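Long-range contacts in H127A/Y244A mutant of alginate lyase AlyC3 in complex with dimannuronate (Psychromonas sp., PDB 7C8F), which cleaves alginate as a polysaccharide lyase of family PL7, and is held here as an engineered double mutant with dimannuronate bound in its cleft: residues L11-N16 against G52-Y57; K38-Y43 against D74-E79; F122-N127 against L142-W147. One frame throughout, in Å; residues are numbered along the deposited sequence. Where two conformers were deposited one is given.

Contact 1. Residues L11-N16 against G52-Y57; sequences LGEPAN and GIVNQY
V54 carries the apolar part of this contact, its two methyls spread between three residues of 11-16. Its chi1 of 59° turns CG2 to L11 and G12 and CG1 to E13: CG2 lies 3.5 Å from the carbonyl O of G12 and also touches CB of L11. CG1 meets the aliphatic stem of E13, at 3.7 Å from CG of E13 to CG1 of V54, and the two side chains cross at about a right angle. CD of the P14 ring lies 3.5 Å from the carbonyl O of I53, while CD1 of L11 rests 3.6 Å from the carbonyl O of N55. The polar links run through water. One molecule accepts from A15 N and donates to I53 O, 2.8 Å from each; another donates to G52 O at 3.1 Å and weakly to OE2 of E13, whose extended chain brings its carboxylate beside G52. Cutting E13 back to an alanine is likely to uncover CG1 of V54 and to take from this second water, and from N6, a weak carboxylate partner. Within 52-57, OD1 of N55 accepts from Y57 N, forming an Asx turn. The N-terminal segment, ending in a 3-10 turn ahead of helix 18-25, thus packs on the loop leading into outermost strand 58-60 of the beta-jelly roll.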
loop_
_atom_site.group_PDB
_atom_site.type_symbol
_atom_site.label_atom_id
_atom_site.label_comp_id
_atom_site.label_asym_id
_atom_site.label_seq_id
_atom_site.Cartn_x
_atom_site.Cartn_y
_atom_site.Cartn_z
ATOM N N LEU B 11 7.117 17.449 -41.533
ATOM C CA LEU B 11 6.515 17.140 -40.240
ATOM C C LEU B 11 6.716 18.311 -39.290
ATOM O O LEU B 11 7.825 18.843 -39.183
ATOM C CB LEU B 11 7.164 15.886 -39.652
ATOM C CG LEU B 11 7.122 14.625 -40.520
ATOM C CD1 LEU B 11 7.758 13.445 -39.798
ATOM C CD2 LEU B 11 5.691 14.295 -40.954
ATOM N N GLY B 12 5.648 18.712 -38.608
ATOM C CA GLY B 12 5.780 19.741 -37.591
ATOM C C GLY B 12 6.437 19.187 -36.336
ATOM O O GLY B 12 6.222 18.035 -35.952
ATOM N N GLU B 13 7.263 20.018 -35.696
ATOM C CA GLU B 13 7.898 19.630 -34.443
ATOM C C GLU B 13 6.976 19.991 -33.291
ATOM O O GLU B 13 6.583 21.160 -33.173
ATOM C CB GLU B 13 9.233 20.340 -34.279
ATOM C CG GLU B 13 10.251 19.951 -35.346
ATOM C CD GLU B 13 11.601 20.620 -35.158
ATOM O OE1 GLU B 13 11.847 21.180 -34.069
ATOM O OE2 GLU B 13 12.416 20.584 -36.106
ATOM N N PRO B 14 6.581 19.026 -32.441
ATOM C CA PRO B 14 5.600 19.325 -31.380
ATOM C C PRO B 14 5.956 20.516 -30.502
ATOM O O PRO B 14 5.068 21.288 -30.125
ATOM C CB PRO B 14 5.524 17.999 -30.605
ATOM C CG PRO B 14 5.765 16.955 -31.677
ATOM C CD PRO B 14 6.825 17.575 -32.585
ATOM N N ALA B 15 7.237 20.690 -30.169
ATOM C CA ALA B 15 7.627 21.810 -29.323
ATOM C C ALA B 15 7.403 23.172 -29.977
ATOM O O ALA B 15 7.458 24.189 -29.279
ATOM C CB ALA B 15 9.084 21.659 -28.893
ATOM N N ASN B 16 7.107 23.218 -31.270
ATOM C CA ASN B 16 6.846 24.483 -31.946
ATOM C C ASN B 16 5.382 24.899 -31.903
ATOM O O ASN B 16 5.029 25.926 -32.488
ATOM C CB ASN B 16 7.313 24.421 -33.405
ATOM C CG ASN B 16 8.804 24.613 -33.541
ATOM O OD1 ASN B 16 9.445 25.197 -32.665
ATOM N ND2 ASN B 16 9.370 24.121 -34.638
ATOM N N GLY B 52 13.519 19.956 -30.951
ATOM C CA GLY B 52 14.128 19.045 -31.900
ATOM C C GLY B 52 13.575 17.632 -31.926
ATOM O O GLY B 52 13.996 16.838 -32.779
ATOM N N ILE B 53 12.655 17.278 -31.033
ATOM C CA ILE B 53 12.153 15.911 -30.930
ATOM C C ILE B 53 10.992 15.751 -31.905
ATOM O O ILE B 53 9.906 16.287 -31.673
ATOM C CB ILE B 53 11.717 15.585 -29.498
ATOM C CG1 ILE B 53 12.893 15.761 -28.532
ATOM C CG2 ILE B 53 11.141 14.172 -29.421
ATOM C CD1 ILE B 53 14.055 14.841 -28.805
ATOM N N VAL B 54 11.218 15.005 -32.984
ATOM C CA VAL B 54 10.206 14.786 -34.020
ATOM C C VAL B 54 10.626 13.571 -34.833
ATOM O O VAL B 54 11.816 13.340 -35.052
ATOM C CB VAL B 54 10.042 16.040 -34.915
ATOM C CG1 VAL B 54 11.373 16.397 -35.589
ATOM C CG2 VAL B 54 8.953 15.835 -35.974
ATOM N N ASN B 55 9.646 12.784 -35.269
ATOM C CA ASN B 55 9.926 11.723 -36.233
ATOM C C ASN B 55 8.612 11.240 -36.837
ATOM O O ASN B 55 7.545 11.809 -36.589
ATOM C CB ASN B 55 10.779 10.590 -35.665
ATOM C CG ASN B 55 10.073 9.796 -34.589
ATOM O OD1 ASN B 55 8.847 9.765 -34.519
ATOM N ND2 ASN B 55 10.851 9.129 -33.754
ATOM N N GLN B 56 8.717 10.203 -37.676
ATOM C CA GLN B 56 7.568 9.683 -38.409
ATOM C C GLN B 56 6.466 9.184 -37.488
ATOM O O GLN B 56 5.312 9.114 -37.915
ATOM C CB GLN B 56 8.009 8.532 -39.317
ATOM C CG GLN B 56 8.896 7.513 -38.612
ATOM C CD GLN B 56 9.303 6.355 -39.505
ATOM O OE1 GLN B 56 8.513 5.870 -40.317
ATOM N NE2 GLN B 56 10.545 5.905 -39.359
ATOM N N TYR B 57 6.794 8.831 -36.245
ATOM C CA TYR B 57 5.808 8.299 -35.309
ATOM C C TYR B 57 5.353 9.319 -34.268
ATOM O O TYR B 57 4.416 9.033 -33.515
ATOM C CB TYR B 57 6.366 7.073 -34.572
ATOM C CG TYR B 57 6.708 5.890 -35.455
ATOM C CD1 TYR B 57 5.716 5.154 -36.086
ATOM C CD2 TYR B 57 8.029 5.504 -35.644
ATOM C CE1 TYR B 57 6.030 4.068 -36.888
ATOM C CE2 TYR B 57 8.353 4.421 -36.444
ATOM C CZ TYR B 57 7.350 3.706 -37.062
ATOM O OH TYR B 57 7.669 2.626 -37.856
HETATM O O HOH W 1 14.843 18.254 -35.445
HETATM O O HOH W 2 9.158 18.644 -30.391
#

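Contact 2. Residues K38-Y43 against D74-E79; sequences KGNKEY and DHLRNE. With BEM (beta-D-mannopyranuronic acid), chain D.
H75 and L76 lie against G39, just after a water that accepts from G39 N, 3.1 Å away, and donates to the carbonyl O of D74. The carbonyl O of H75 comes near CA of G39, a loose approach. L76 makes the closest direct contact: its CD2 methyl sits 3.6 Å from G39 N and reaches on to N40, whose amide is held elsewhere, ND2 by the carbonyl O of K37. R77 lies next to K41, and the two long chains touch through their methylenes, CG of R77 to CD of K41 at 4.2 Å. A bend at chi3 (-37°) helps turn the R77 guanidinium to E79, which it grips side-on: NE to OE1 at 2.9 Å, in the guanidinium plane, and NH2 to OE2 at 3.0 Å, tilted from it. The remaining nitrogen, NH1, donates to O6A of the chain D mannuronate at 3.3 Å. E79 OE1 also forms a salt bridge with K239, and a water lies between it and K41 NZ, which weakly bonds a malonate probably from the crystallisation liquor. With E79 fixing its rotation, R77 can present NH1 to the sugar carboxylate. The ammonium of K41, 5.0 Å from R77 NE, probably adds to the positive potential met by the acidic substrate.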
loop_
_atom_site.group_PDB
_atom_site.type_symbol
_atom_site.label_atom_id
_atom_site.label_comp_id
_atom_site.label_asym_id
_atom_site.label_seq_id
_atom_site.Cartn_x
_atom_site.Cartn_y
_atom_site.Cartn_z
ATOM N N LYS B 38 11.493 -6.998 -28.465
ATOM C CA LYS B 38 10.144 -7.020 -27.931
ATOM C C LYS B 38 10.025 -6.190 -26.681
ATOM O O LYS B 38 10.876 -6.211 -25.812
ATOM C CB LYS B 38 9.681 -8.424 -27.605
ATOM C CG LYS B 38 9.903 -9.430 -28.674
ATOM C CD LYS B 38 8.962 -9.331 -29.842
ATOM C CE LYS B 38 8.477 -10.702 -30.283
ATOM N NZ LYS B 38 9.215 -11.841 -29.680
ATOM N N GLY B 39 8.925 -5.457 -26.641
ATOM C CA GLY B 39 8.605 -4.591 -25.532
ATOM C C GLY B 39 9.607 -3.501 -25.212
ATOM O O GLY B 39 9.515 -2.909 -24.169
ATOM N N ASN B 40 10.547 -3.231 -26.109
ATOM C CA ASN B 40 11.573 -2.230 -25.874
ATOM C C ASN B 40 11.045 -0.817 -25.675
ATOM O O ASN B 40 9.960 -0.521 -26.110
ATOM C CB ASN B 40 12.637 -2.224 -26.986
ATOM C CG ASN B 40 12.235 -1.399 -28.192
ATOM O OD1 ASN B 40 12.396 -0.191 -28.218
ATOM N ND2 ASN B 40 11.682 -2.046 -29.165
ATOM N N LYS B 41 11.877 0.016 -25.068
ATOM C CA LYS B 41 11.502 1.400 -24.823
ATOM C C LYS B 41 12.678 2.357 -24.671
ATOM O O LYS B 41 13.590 2.090 -23.973
ATOM C CB LYS B 41 10.632 1.475 -23.573
ATOM C CG LYS B 41 9.800 2.718 -23.467
ATOM C CD LYS B 41 8.531 2.426 -22.694
ATOM C CE LYS B 41 8.850 2.315 -21.215
ATOM N NZ LYS B 41 7.711 1.843 -20.398
ATOM N N GLU B 42 12.611 3.479 -25.345
ATOM C CA GLU B 42 13.610 4.518 -25.286
ATOM C C GLU B 42 12.978 5.762 -24.709
ATOM O O GLU B 42 11.823 5.976 -24.841
ATOM C CB GLU B 42 14.133 4.811 -26.648
ATOM C CG GLU B 42 14.837 3.636 -27.252
ATOM C CD GLU B 42 15.686 4.018 -28.419
ATOM O OE1 GLU B 42 16.413 4.999 -28.353
ATOM O OE2 GLU B 42 15.659 3.295 -29.388
ATOM N N TYR B 43 13.798 6.557 -24.065
ATOM C CA TYR B 43 13.386 7.752 -23.391
ATOM C C TYR B 43 14.022 8.978 -23.974
ATOM O O TYR B 43 15.177 8.977 -24.240
ATOM C CB TYR B 43 13.759 7.614 -21.911
ATOM C CG TYR B 43 13.214 6.384 -21.249
ATOM C CD1 TYR B 43 13.833 5.158 -21.362
ATOM C CD2 TYR B 43 12.080 6.453 -20.505
ATOM C CE1 TYR B 43 13.313 4.064 -20.741
ATOM C CE2 TYR B 43 11.563 5.371 -19.885
ATOM C CZ TYR B 43 12.181 4.171 -20.011
ATOM O OH TYR B 43 11.613 3.125 -19.401
ATOM N N ASP B 74 2.605 -5.513 -31.452
ATOM C CA ASP B 74 1.978 -5.801 -30.207
ATOM C C ASP B 74 2.869 -5.418 -29.060
ATOM O O ASP B 74 4.026 -5.663 -29.107
ATOM C CB ASP B 74 1.621 -7.285 -30.156
ATOM C CG ASP B 74 0.559 -7.619 -29.142
ATOM O OD1 ASP B 74 -0.143 -6.736 -28.708
ATOM O OD2 ASP B 74 0.407 -8.783 -28.812
ATOM N N HIS B 75 2.279 -4.780 -28.051
ATOM C CA HIS B 75 2.940 -4.416 -26.800
ATOM C C HIS B 75 3.951 -3.285 -26.937
ATOM O O HIS B 75 4.649 -2.971 -25.962
ATOM C CB HIS B 75 3.566 -5.622 -26.095
ATOM C CG HIS B 75 2.629 -6.781 -25.960
ATOM N ND1 HIS B 75 2.886 -8.016 -26.515
ATOM C CD2 HIS B 75 1.421 -6.883 -25.357
ATOM C CE1 HIS B 75 1.884 -8.834 -26.245
ATOM N NE2 HIS B 75 0.981 -8.172 -25.544
ATOM N N LEU B 76 4.066 -2.670 -28.107
ATOM C CA LEU B 76 4.924 -1.504 -28.231
ATOM C C LEU B 76 4.112 -0.235 -27.979
ATOM O O LEU B 76 2.879 -0.225 -28.066
ATOM C CB LEU B 76 5.626 -1.469 -29.594
ATOM C CG LEU B 76 6.624 -2.608 -29.857
ATOM C CD1 LEU B 76 7.504 -2.308 -31.072
ATOM C CD2 LEU B 76 7.496 -2.867 -28.632
ATOM N N ARG B 77 4.813 0.838 -27.629
ATOM C CA ARG B 77 4.106 2.028 -27.180
ATOM C C ARG B 77 4.833 3.284 -27.623
ATOM O O ARG B 77 6.003 3.258 -28.019
ATOM C CB ARG B 77 3.858 2.005 -25.662
ATOM C CG ARG B 77 5.026 1.531 -24.814
ATOM C CD ARG B 77 4.559 0.902 -23.490
ATOM N NE ARG B 77 3.398 1.579 -22.910
ATOM C CZ ARG B 77 2.270 0.966 -22.560
ATOM N NH1 ARG B 77 2.150 -0.347 -22.715
ATOM N NH2 ARG B 77 1.262 1.662 -22.044
ATOM N N ASN B 78 4.112 4.398 -27.529
ATOM C CA ASN B 78 4.623 5.706 -27.920
ATOM C C ASN B 78 3.799 6.729 -27.137
ATOM O O ASN B 78 2.661 7.026 -27.513
ATOM C CB ASN B 78 4.479 5.892 -29.421
ATOM C CG ASN B 78 4.879 7.277 -29.877
ATOM O OD1 ASN B 78 5.402 8.073 -29.100
ATOM N ND2 ASN B 78 4.645 7.569 -31.157
ATOM N N GLU B 79 4.359 7.233 -26.042
ATOM C CA GLU B 79 3.563 7.993 -25.096
ATOM C C GLU B 79 4.349 9.145 -24.503
ATOM O O GLU B 79 5.545 9.019 -24.220
ATOM C CB GLU B 79 3.121 7.113 -23.912
ATOM C CG GLU B 79 2.156 5.997 -24.293
ATOM C CD GLU B 79 2.042 4.937 -23.219
ATOM O OE1 GLU B 79 3.085 4.495 -22.678
ATOM O OE2 GLU B 79 0.897 4.552 -22.915
HETATM C C1 BEM D . 3.870 -2.199 -17.790
HETATM C C2 BEM D . 3.363 -3.165 -16.736
HETATM O O2 BEM D . 2.808 -2.450 -15.647
HETATM C C3 BEM D . 2.353 -4.106 -17.339
HETATM O O3 BEM D . 1.781 -4.906 -16.351
HETATM C C4 BEM D . 1.271 -3.356 -18.103
HETATM O O4 BEM D . 0.566 -4.301 -18.901
HETATM C C5 BEM D . 1.892 -2.339 -19.031
HETATM O O5 BEM D . 2.821 -1.499 -18.391
HETATM C C6 BEM D . 0.780 -1.491 -19.506
HETATM O O6B BEM D . 0.588 -0.413 -18.945
HETATM O O6A BEM D . 0.216 -1.804 -20.541
HETATM O O1 BEM D . 4.693 -1.201 -17.215
HETATM O O HOH W 3 6.857 -6.156 -28.845
HETATM O O HOH W 4 5.888 3.987 -21.388
#

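Contact 3. Residues F122-N127 against L142-W147; sequences FLQVAN and LLRVVW. With BEM (beta-D-mannopyranuronic acid), chain C; BEM (beta-D-mannopyranuronic acid), chain D.
V125 and L143 meet CB to CB at 4.1 Å on the buried face of the sheet, against strand 203-210, and L123 and V145 pair likewise on that face, CB to CB at 3.9 Å. Beyond this layer, CG1 of V125 touches CD2 of L142. At the other end F122 brings CZ to within 3.7 Å of CG1 of V145, and the carbonyl O of V145 lies over one ring face, toward its rim. The ring reaches there with CG between the backbone N and the carbonyl carbon (chi1 60°); F205 meets it edge-to-face. Antiparallel backbone bonds join the strands: V145 N to L123 O at 2.9 Å, V125 N to L143 O, L143 N to V125 O and F122 N to V145 O. Two classic beta bulges interrupt the pairing, F122 and L123 opposite V145, and L142 and L143 opposite V125. Q124 and R144 project from the other face, side by side and pointing the same way. In the conformer given, one of two for Q124, its OE1 lies 3.6 Å from CG of R144, the flat ends are 88° apart, and NE2 donates to O6B of the chain D mannuronate at 3.1 Å. The R144 guanidinium, salt-bridged to E119, lays one face beneath the chain C sugar, O3 being 3.8 Å above its plane. Apolar residues on one face and sugar-contacting ones on the other are characteristic of the concave sheet lining the cleft in the PL7 beta-jelly roll.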
loop_
_atom_site.group_PDB
_atom_site.type_symbol
_atom_site.label_atom_id
_atom_site.label_comp_id
_atom_site.label_asym_id
_atom_site.label_seq_id
_atom_site.Cartn_x
_atom_site.Cartn_y
_atom_site.Cartn_z
ATOM N N PHE B 122 -4.871 4.857 -25.271
ATOM C CA PHE B 122 -4.386 6.186 -25.624
ATOM C C PHE B 122 -4.359 7.192 -24.477
ATOM O O PHE B 122 -3.750 8.257 -24.635
ATOM C CB PHE B 122 -5.123 6.745 -26.864
ATOM C CG PHE B 122 -6.606 6.871 -26.689
ATOM C CD1 PHE B 122 -7.454 5.808 -26.989
ATOM C CD2 PHE B 122 -7.150 8.052 -26.228
ATOM C CE1 PHE B 122 -8.834 5.920 -26.815
ATOM C CE2 PHE B 122 -8.520 8.183 -26.062
ATOM C CZ PHE B 122 -9.372 7.107 -26.356
ATOM N N LEU B 123 -4.964 6.886 -23.331
ATOM C CA LEU B 123 -4.779 7.671 -22.117
ATOM C C LEU B 123 -4.644 6.699 -20.965
ATOM O O LEU B 123 -5.318 5.663 -20.951
ATOM C CB LEU B 123 -5.965 8.597 -21.834
ATOM C CG LEU B 123 -6.331 9.572 -22.960
ATOM C CD1 LEU B 123 -7.712 10.159 -22.741
ATOM C CD2 LEU B 123 -5.297 10.694 -23.057
ATOM N N GLN B 124 -3.798 7.025 -19.987
ATOM C CA GLN B 124 -3.563 6.106 -18.886
ATOM C C GLN B 124 -3.273 6.883 -17.608
ATOM O O GLN B 124 -2.657 7.950 -17.638
ATOM C CB GLN B 124 -2.411 5.151 -19.240
ATOM C CG GLN B 124 -2.147 4.014 -18.268
ATOM C CD GLN B 124 -1.381 2.866 -18.919
ATOM O OE1 GLN B 124 -1.782 2.355 -19.966
ATOM N NE2 GLN B 124 -0.280 2.459 -18.302
ATOM N N VAL B 125 -3.712 6.324 -16.483
ATOM C CA VAL B 125 -3.202 6.700 -15.170
ATOM C C VAL B 125 -2.496 5.462 -14.647
ATOM O O VAL B 125 -3.140 4.427 -14.415
ATOM C CB VAL B 125 -4.307 7.141 -14.197
ATOM C CG1 VAL B 125 -3.700 7.502 -12.828
ATOM C CG2 VAL B 125 -5.122 8.309 -14.751
ATOM N N ALA B 126 -1.177 5.555 -14.476
ATOM C CA ALA B 126 -0.364 4.472 -13.943
ATOM C C ALA B 126 -0.011 4.779 -12.496
ATOM O O ALA B 126 -0.223 5.887 -12.006
ATOM C CB ALA B 126 0.934 4.362 -14.747
ATOM N N ASN B 127 0.517 3.781 -11.790
ATOM C CA ASN B 127 1.165 4.054 -10.514
ATOM C C ASN B 127 2.664 3.889 -10.661
ATOM O O ASN B 127 3.143 3.010 -11.388
ATOM C CB ASN B 127 0.637 3.189 -9.351
ATOM C CG ASN B 127 1.097 1.746 -9.426
ATOM O OD1 ASN B 127 2.061 1.344 -8.759
ATOM N ND2 ASN B 127 0.407 0.959 -10.224
ATOM N N LEU B 142 -4.043 2.215 -12.942
ATOM C CA LEU B 142 -5.348 2.556 -12.395
ATOM C C LEU B 142 -6.389 2.662 -13.498
ATOM O O LEU B 142 -7.515 2.176 -13.342
ATOM C CB LEU B 142 -5.268 3.872 -11.617
ATOM C CG LEU B 142 -6.607 4.384 -11.079
ATOM C CD1 LEU B 142 -7.215 3.398 -10.095
ATOM C CD2 LEU B 142 -6.454 5.756 -10.448
ATOM N N LEU B 143 -6.033 3.284 -14.621
ATOM C CA LEU B 143 -6.973 3.544 -15.704
ATOM C C LEU B 143 -6.282 3.349 -17.037
ATOM O O LEU B 143 -5.181 3.867 -17.239
ATOM C CB LEU B 143 -7.481 4.995 -15.618
ATOM C CG LEU B 143 -8.254 5.502 -16.848
ATOM C CD1 LEU B 143 -9.609 4.772 -16.992
ATOM C CD2 LEU B 143 -8.459 7.022 -16.767
ATOM N N ARG B 144 -6.987 2.717 -17.945
ATOM C CA ARG B 144 -6.653 2.702 -19.324
ATOM C C ARG B 144 -7.915 3.184 -20.101
ATOM O O ARG B 144 -8.954 2.657 -19.927
ATOM C CB ARG B 144 -6.234 1.336 -19.857
ATOM C CG ARG B 144 -4.943 0.802 -19.314
ATOM C CD ARG B 144 -4.525 -0.456 -20.075
ATOM N NE ARG B 144 -5.501 -1.517 -20.010
ATOM C CZ ARG B 144 -6.051 -2.105 -21.037
ATOM N NH1 ARG B 144 -5.767 -1.730 -22.236
ATOM N NH2 ARG B 144 -6.937 -3.035 -20.860
ATOM N N VAL B 145 -7.759 4.191 -20.934
ATOM C CA VAL B 145 -8.811 4.647 -21.817
ATOM C C VAL B 145 -8.413 4.051 -23.166
ATOM O O VAL B 145 -7.383 4.320 -23.684
ATOM C CB VAL B 145 -8.967 6.172 -21.895
ATOM C CG1 VAL B 145 -10.122 6.511 -22.827
ATOM C CG2 VAL B 145 -9.248 6.744 -20.523
ATOM N N VAL B 146 -9.305 3.231 -23.695
ATOM C CA VAL B 146 -9.057 2.490 -24.901
ATOM C C VAL B 146 -10.112 2.552 -25.971
ATOM O O VAL B 146 -11.220 2.872 -25.707
ATOM C CB VAL B 146 -8.914 0.970 -24.570
ATOM C CG1 VAL B 146 -7.958 0.751 -23.444
ATOM C CG2 VAL B 146 -10.249 0.301 -24.234
ATOM N N TRP B 147 -9.700 2.199 -27.179
ATOM C CA TRP B 147 -10.592 1.959 -28.297
ATOM C C TRP B 147 -10.539 0.448 -28.333
ATOM O O TRP B 147 -9.508 -0.113 -28.295
ATOM C CB TRP B 147 -10.124 2.537 -29.616
ATOM C CG TRP B 147 -11.048 2.213 -30.759
ATOM C CD1 TRP B 147 -12.032 2.992 -31.214
ATOM C CD2 TRP B 147 -11.056 1.040 -31.564
ATOM N NE1 TRP B 147 -12.669 2.392 -32.246
ATOM C CE2 TRP B 147 -12.096 1.184 -32.477
ATOM C CE3 TRP B 147 -10.299 -0.111 -31.597
ATOM C CZ2 TRP B 147 -12.375 0.240 -33.417
ATOM C CZ3 TRP B 147 -10.588 -1.040 -32.542
ATOM C CH2 TRP B 147 -11.621 -0.851 -33.434
HETATM C C1 BEM C . -0.789 -3.898 -18.984
HETATM C C2 BEM C . -1.460 -4.556 -20.185
HETATM O O2 BEM C . -1.275 -5.963 -20.134
HETATM C C3 BEM C . -2.948 -4.308 -20.115
HETATM O O3 BEM C . -3.617 -5.055 -21.074
HETATM C C4 BEM C . -3.424 -4.943 -18.857
HETATM O O4 BEM C . -4.817 -5.035 -18.813
HETATM C C5 BEM C . -2.830 -4.173 -17.733
HETATM O O5 BEM C . -1.442 -4.358 -17.834
HETATM C C6 BEM C . -3.328 -4.701 -16.449
HETATM O O6B BEM C . -2.671 -5.518 -15.851
HETATM O O6A BEM C . -4.262 -4.110 -15.990
HETATM C C1 BEM D . 3.870 -2.199 -17.790
HETATM C C2 BEM D . 3.363 -3.165 -16.736
HETATM O O2 BEM D . 2.808 -2.450 -15.647
HETATM C C3 BEM D . 2.353 -4.106 -17.339
HETATM O O3 BEM D . 1.781 -4.906 -16.351
HETATM C C4 BEM D . 1.271 -3.356 -18.103
HETATM O O4 BEM D . 0.566 -4.301 -18.901
HETATM C C5 BEM D . 1.892 -2.339 -19.031
HETATM O O5 BEM D . 2.821 -1.499 -18.391
HETATM C C6 BEM D . 0.780 -1.491 -19.506
HETATM O O6B BEM D . 0.588 -0.413 -18.945
HETATM O O6A BEM D . 0.216 -1.804 -20.541
HETATM O O1 BEM D . 4.693 -1.201 -17.215
#

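Contacts 2 and 3 share the dimannuronate. Their centres are 15 Å apart, yet both reach the same antiparallel sheet and the chain D sugar, where R77 and, in its modelled conformer, Q124 donate to different oxygens of one carboxylate; in that conformer OE1 of Q124 lies 3.8 Å from NH2 of R77. Contact 3 also extends to the chain C sugar through R144. P139, H140, K170 and Y189 also line the pocket. Contact 1 stands apart, about 12 Å from contact 3 between nearest atoms, and makes no touch with it. It does meet contact 2, through a weak hydrogen bond from N78 ND2 to Y57 O, linking the peripheral loops to the face of strand 77-82 opposite R77.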